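Local coordinates for chitin oligosaccahride binding protein NagB1 (Paenibacillus sp. FPU-7, PDB 7EHP) that binds chitin oligosaccharides such as N,N'-diacetylchitobiose as a bacterial extracellular solute-binding protein, probably delivering them for uptake into the cell, at residues Phe118-Lys130 / Lys257-Asp269. Residues are numbered along the deposited sequence; the frame is centred on the assembly and turned at random.
With NAG (2-acetamido-2-deoxy-beta-D-glucopyranose), chain C.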
# COMPACT_ATOMS: atom_id res chain seq x y z
N PHE A 118 -2.84 2.90 -6.14
CA PHE A 118 -1.86 1.83 -5.99
C PHE A 118 -2.42 0.55 -6.59
O PHE A 118 -3.64 0.36 -6.64
CB PHE A 118 -1.48 1.61 -4.50
CG PHE A 118 -2.42 0.71 -3.73
CD1 PHE A 118 -2.26 -0.67 -3.73
CD2 PHE A 118 -3.47 1.25 -2.99
CE1 PHE A 118 -3.14 -1.50 -3.02
CE2 PHE A 118 -4.35 0.44 -2.29
CZ PHE A 118 -4.18 -0.94 -2.30
N VAL A 119 -1.52 -0.31 -7.09
CA VAL A 119 -1.78 -1.75 -7.23
C VAL A 119 -0.65 -2.49 -6.54
O VAL A 119 0.46 -1.98 -6.39
CB VAL A 119 -1.89 -2.23 -8.71
CG1 VAL A 119 -3.19 -1.80 -9.34
CG2 VAL A 119 -0.71 -1.76 -9.55
N GLU A 120 -0.94 -3.72 -6.11
CA GLU A 120 0.08 -4.63 -5.61
C GLU A 120 0.11 -5.86 -6.51
O GLU A 120 -0.93 -6.40 -6.85
CB GLU A 120 -0.21 -5.06 -4.18
CG GLU A 120 0.01 -3.99 -3.16
CD GLU A 120 -0.24 -4.46 -1.74
OE1 GLU A 120 -0.21 -5.70 -1.50
OE2 GLU A 120 -0.48 -3.59 -0.88
N GLY A 121 1.31 -6.28 -6.89
CA GLY A 121 1.45 -7.48 -7.68
C GLY A 121 2.91 -7.86 -7.74
O GLY A 121 3.67 -7.50 -6.84
N VAL A 122 3.31 -8.54 -8.80
CA VAL A 122 4.63 -9.15 -8.87
C VAL A 122 5.48 -8.33 -9.82
O VAL A 122 5.20 -8.27 -11.03
CB VAL A 122 4.54 -10.62 -9.33
CG1 VAL A 122 5.91 -11.28 -9.28
CG2 VAL A 122 3.52 -11.36 -8.47
N PHE A 123 6.51 -7.68 -9.27
CA PHE A 123 7.60 -7.19 -10.09
C PHE A 123 8.46 -8.36 -10.54
O PHE A 123 8.68 -9.32 -9.79
CB PHE A 123 8.45 -6.19 -9.30
CG PHE A 123 7.74 -4.88 -8.99
CD1 PHE A 123 6.81 -4.81 -7.96
CD2 PHE A 123 8.00 -3.73 -9.73
CE1 PHE A 123 6.15 -3.63 -7.67
CE2 PHE A 123 7.34 -2.54 -9.44
CZ PHE A 123 6.42 -2.50 -8.40
N TYR A 124 8.99 -8.29 -11.77
CA TYR A 124 9.87 -9.38 -12.17
C TYR A 124 11.00 -8.85 -13.05
O TYR A 124 10.94 -7.75 -13.60
CB TYR A 124 9.08 -10.50 -12.88
CG TYR A 124 8.65 -10.19 -14.30
CD1 TYR A 124 7.64 -9.24 -14.56
CD2 TYR A 124 9.22 -10.87 -15.37
CE1 TYR A 124 7.24 -8.98 -15.86
CE2 TYR A 124 8.83 -10.61 -16.67
CZ TYR A 124 7.85 -9.68 -16.91
OH TYR A 124 7.47 -9.45 -18.21
N ASN A 125 12.05 -9.66 -13.14
CA ASN A 125 13.23 -9.33 -13.92
C ASN A 125 13.13 -10.05 -15.26
O ASN A 125 13.27 -11.28 -15.33
CB ASN A 125 14.49 -9.70 -13.15
CG ASN A 125 15.76 -9.35 -13.89
OD1 ASN A 125 15.80 -9.36 -15.12
ND2 ASN A 125 16.83 -9.02 -13.14
N LYS A 126 12.91 -9.28 -16.33
CA LYS A 126 12.76 -9.85 -17.67
C LYS A 126 14.01 -10.58 -18.12
O LYS A 126 13.92 -11.56 -18.88
CB LYS A 126 12.41 -8.74 -18.67
CG LYS A 126 10.98 -8.18 -18.60
CD LYS A 126 10.93 -6.80 -19.27
CE LYS A 126 9.60 -6.52 -19.92
NZ LYS A 126 8.47 -6.81 -19.02
N GLN A 127 15.19 -10.14 -17.67
CA GLN A 127 16.42 -10.82 -18.08
C GLN A 127 16.65 -12.12 -17.32
O GLN A 127 17.20 -13.08 -17.90
CB GLN A 127 17.62 -9.87 -17.92
CG GLN A 127 18.99 -10.56 -17.94
CD GLN A 127 19.37 -11.17 -19.29
OE1 GLN A 127 19.02 -10.64 -20.36
NE2 GLN A 127 20.07 -12.30 -19.25
N ILE A 128 16.23 -12.21 -16.06
CA ILE A 128 16.31 -13.49 -15.36
C ILE A 128 15.32 -14.48 -15.97
O ILE A 128 15.65 -15.66 -16.16
CB ILE A 128 16.09 -13.32 -13.85
CG1 ILE A 128 17.26 -12.57 -13.21
CG2 ILE A 128 16.00 -14.67 -13.15
CD1 ILE A 128 17.01 -12.21 -11.75
N PHE A 129 14.10 -14.02 -16.30
CA PHE A 129 13.14 -14.92 -16.94
C PHE A 129 13.67 -15.44 -18.27
O PHE A 129 13.53 -16.63 -18.58
CB PHE A 129 11.80 -14.23 -17.14
CG PHE A 129 10.90 -14.26 -15.93
CD1 PHE A 129 11.43 -14.12 -14.65
CD2 PHE A 129 9.53 -14.41 -16.07
CE1 PHE A 129 10.60 -14.14 -13.54
CE2 PHE A 129 8.70 -14.44 -14.97
CZ PHE A 129 9.23 -14.31 -13.70
N LYS A 130 14.30 -14.57 -19.06
CA LYS A 130 14.94 -15.01 -20.30
C LYS A 130 15.98 -16.08 -20.03
O LYS A 130 16.03 -17.12 -20.70
CB LYS A 130 15.57 -13.80 -21.01
CG LYS A 130 16.34 -14.12 -22.30
CD LYS A 130 17.23 -12.93 -22.74
CE LYS A 130 18.12 -13.27 -23.95
NZ LYS A 130 18.64 -14.66 -23.89
N LYS A 257 20.96 -2.39 -11.35
CA LYS A 257 21.53 -3.14 -12.46
C LYS A 257 20.55 -3.23 -13.62
O LYS A 257 20.92 -3.04 -14.78
CB LYS A 257 21.90 -4.54 -11.99
CG LYS A 257 22.89 -4.57 -10.84
CD LYS A 257 23.09 -5.99 -10.34
CE LYS A 257 24.15 -6.02 -9.24
NZ LYS A 257 23.73 -5.23 -8.05
N ILE A 258 19.28 -3.49 -13.30
CA ILE A 258 18.34 -4.16 -14.18
C ILE A 258 17.16 -3.24 -14.52
O ILE A 258 16.01 -3.70 -14.60
CB ILE A 258 17.86 -5.45 -13.50
CG1 ILE A 258 17.19 -5.11 -12.17
CG2 ILE A 258 19.04 -6.41 -13.27
CD1 ILE A 258 16.25 -6.17 -11.65
N ALA A 259 17.43 -1.96 -14.76
CA ALA A 259 16.36 -0.96 -14.81
C ALA A 259 15.36 -1.23 -15.94
O ALA A 259 14.15 -1.25 -15.72
CB ALA A 259 16.97 0.44 -14.93
N GLU A 260 15.85 -1.40 -17.17
CA GLU A 260 14.91 -1.53 -18.29
C GLU A 260 14.27 -2.91 -18.37
O GLU A 260 13.16 -3.04 -18.90
CB GLU A 260 15.60 -1.20 -19.61
CG GLU A 260 14.66 -0.85 -20.78
CD GLU A 260 13.70 0.32 -20.50
OE1 GLU A 260 12.77 0.51 -21.32
OE2 GLU A 260 13.89 1.06 -19.50
N ASP A 261 14.93 -3.95 -17.88
CA ASP A 261 14.30 -5.26 -17.92
C ASP A 261 13.50 -5.57 -16.65
O ASP A 261 13.32 -6.75 -16.31
CB ASP A 261 15.36 -6.33 -18.24
CG ASP A 261 16.62 -6.18 -17.42
OD1 ASP A 261 16.50 -5.92 -16.21
OD2 ASP A 261 17.73 -6.28 -18.00
N ILE A 262 12.99 -4.54 -15.96
CA ILE A 262 12.06 -4.72 -14.85
C ILE A 262 10.63 -4.67 -15.38
O ILE A 262 10.26 -3.73 -16.09
CB ILE A 262 12.27 -3.66 -13.76
CG1 ILE A 262 13.47 -3.99 -12.89
CG2 ILE A 262 11.03 -3.60 -12.85
CD1 ILE A 262 13.87 -2.89 -11.93
N GLY A 263 9.83 -5.68 -15.03
CA GLY A 263 8.43 -5.72 -15.42
C GLY A 263 7.49 -5.97 -14.26
O GLY A 263 7.89 -5.97 -13.10
N PHE A 264 6.22 -6.20 -14.56
CA PHE A 264 5.20 -6.32 -13.53
C PHE A 264 4.06 -7.15 -14.10
O PHE A 264 3.65 -6.91 -15.24
CB PHE A 264 4.70 -4.93 -13.09
CG PHE A 264 3.60 -4.95 -12.06
CD1 PHE A 264 2.28 -5.13 -12.43
CD2 PHE A 264 3.89 -4.75 -10.72
CE1 PHE A 264 1.27 -5.14 -11.47
CE2 PHE A 264 2.90 -4.78 -9.76
CZ PHE A 264 1.58 -4.95 -10.13
N PHE A 265 3.54 -8.10 -13.32
CA PHE A 265 2.33 -8.81 -13.72
C PHE A 265 1.44 -9.06 -12.52
O PHE A 265 1.91 -9.14 -11.38
CB PHE A 265 2.64 -10.13 -14.46
CG PHE A 265 3.52 -11.08 -13.70
CD1 PHE A 265 2.98 -11.97 -12.78
CD2 PHE A 265 4.89 -11.11 -13.92
CE1 PHE A 265 3.80 -12.85 -12.07
CE2 PHE A 265 5.70 -11.99 -13.22
CZ PHE A 265 5.16 -12.86 -12.30
N SER A 266 0.14 -9.18 -12.78
CA SER A 266 -0.80 -9.57 -11.74
C SER A 266 -0.49 -10.99 -11.26
O SER A 266 0.00 -11.83 -12.02
CB SER A 266 -2.23 -9.47 -12.26
OG SER A 266 -3.16 -9.93 -11.29
N PHE A 267 -0.77 -11.24 -9.98
CA PHE A 267 -0.43 -12.52 -9.38
C PHE A 267 -1.15 -13.65 -10.11
O PHE A 267 -2.33 -13.51 -10.45
CB PHE A 267 -0.82 -12.54 -7.90
CG PHE A 267 -0.26 -13.69 -7.15
CD1 PHE A 267 1.04 -13.65 -6.67
CD2 PHE A 267 -1.01 -14.85 -6.98
CE1 PHE A 267 1.58 -14.74 -5.98
CE2 PHE A 267 -0.49 -15.94 -6.31
CZ PHE A 267 0.81 -15.90 -5.82
N PRO A 268 -0.48 -14.79 -10.35
CA PRO A 268 -1.14 -15.90 -11.05
C PRO A 268 -2.49 -16.28 -10.46
O PRO A 268 -2.74 -16.15 -9.25
CB PRO A 268 -0.13 -17.04 -10.91
CG PRO A 268 1.19 -16.34 -10.86
CD PRO A 268 0.93 -15.09 -10.05
N ASP A 269 -3.38 -16.75 -11.33
CA ASP A 269 -4.64 -17.30 -10.88
C ASP A 269 -4.41 -18.66 -10.22
O ASP A 269 -3.40 -19.32 -10.47
CB ASP A 269 -5.61 -17.44 -12.05
CG ASP A 269 -6.21 -16.11 -12.45
OD1 ASP A 269 -6.11 -15.15 -11.65
OD2 ASP A 269 -6.79 -16.03 -13.55
C1 NAG C . 1.08 0.76 2.34
C2 NAG C . 0.61 0.34 3.73
C3 NAG C . -0.21 -0.93 3.65
C4 NAG C . -1.37 -0.73 2.68
C5 NAG C . -0.84 -0.27 1.32
C6 NAG C . -1.94 0.04 0.33
C7 NAG C . 1.81 0.87 5.81
C8 NAG C . 3.00 0.58 6.65
N2 NAG C . 1.73 0.19 4.66
O3 NAG C . -0.72 -1.24 4.94
O4 NAG C . -2.08 -1.95 2.50
O5 NAG C . -0.06 0.92 1.47
O6 NAG C . -2.89 0.95 0.85
O7 NAG C . 0.94 1.68 6.16
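V122 and F265 form the tightly packed side of this antiparallel strand pair: CB of V122 sits over one face of the F265 ring, 3.9 Å from its centroid, and CG1 reaches CZ of the same ring at 3.5 Å. The Y124 ring meets the F265 ring obliquely, CD1 lying 3.4 Å from F265 CD2, while CD2 of Y124 lies over the face of the F129 ring. Placing CG of F265 between its backbone N and carbonyl carbon (chi1 56°) folds its ring back toward V122 and Y124. On the opposite face of the sheet, F264 turns its edge to the face of F123, with planes at 85° and centroids 5.2 Å apart, and CZ of F264 reaches the backbone of G121, which has no side chain in the way; M341 of helix 336-344 touches both rings. Paired N-H...O bonds join V122 to F265 and Y124 to G263. This ladder belongs to the mixed sheet of a periplasmic-binding-protein-type fold, in which strand 109-125 pairs with 262-265 and carries F118 and E120 into the glycan pocket. There one face of the F118 ring receives the hydroxymethyl group of the sugar, NAG C6 standing 3.5 Å above the ring centre; with an alanine here the aromatic face is gone, and C6 and O6 would probably be left without this apolar surface and freer to turn. Toward solvent the contact thins at the start of helix 126-132. K126 N donates to D261 O at 2.6 Å, the aliphatic part of K126 passes along the same carbonyl, and its bent chain brings NZ to Y124 OH and to a salt bridge with E340. N125 caps the helix, OD1 accepting from I128 N, whereas exposed Q127 brushes D261 OD2 with its CB.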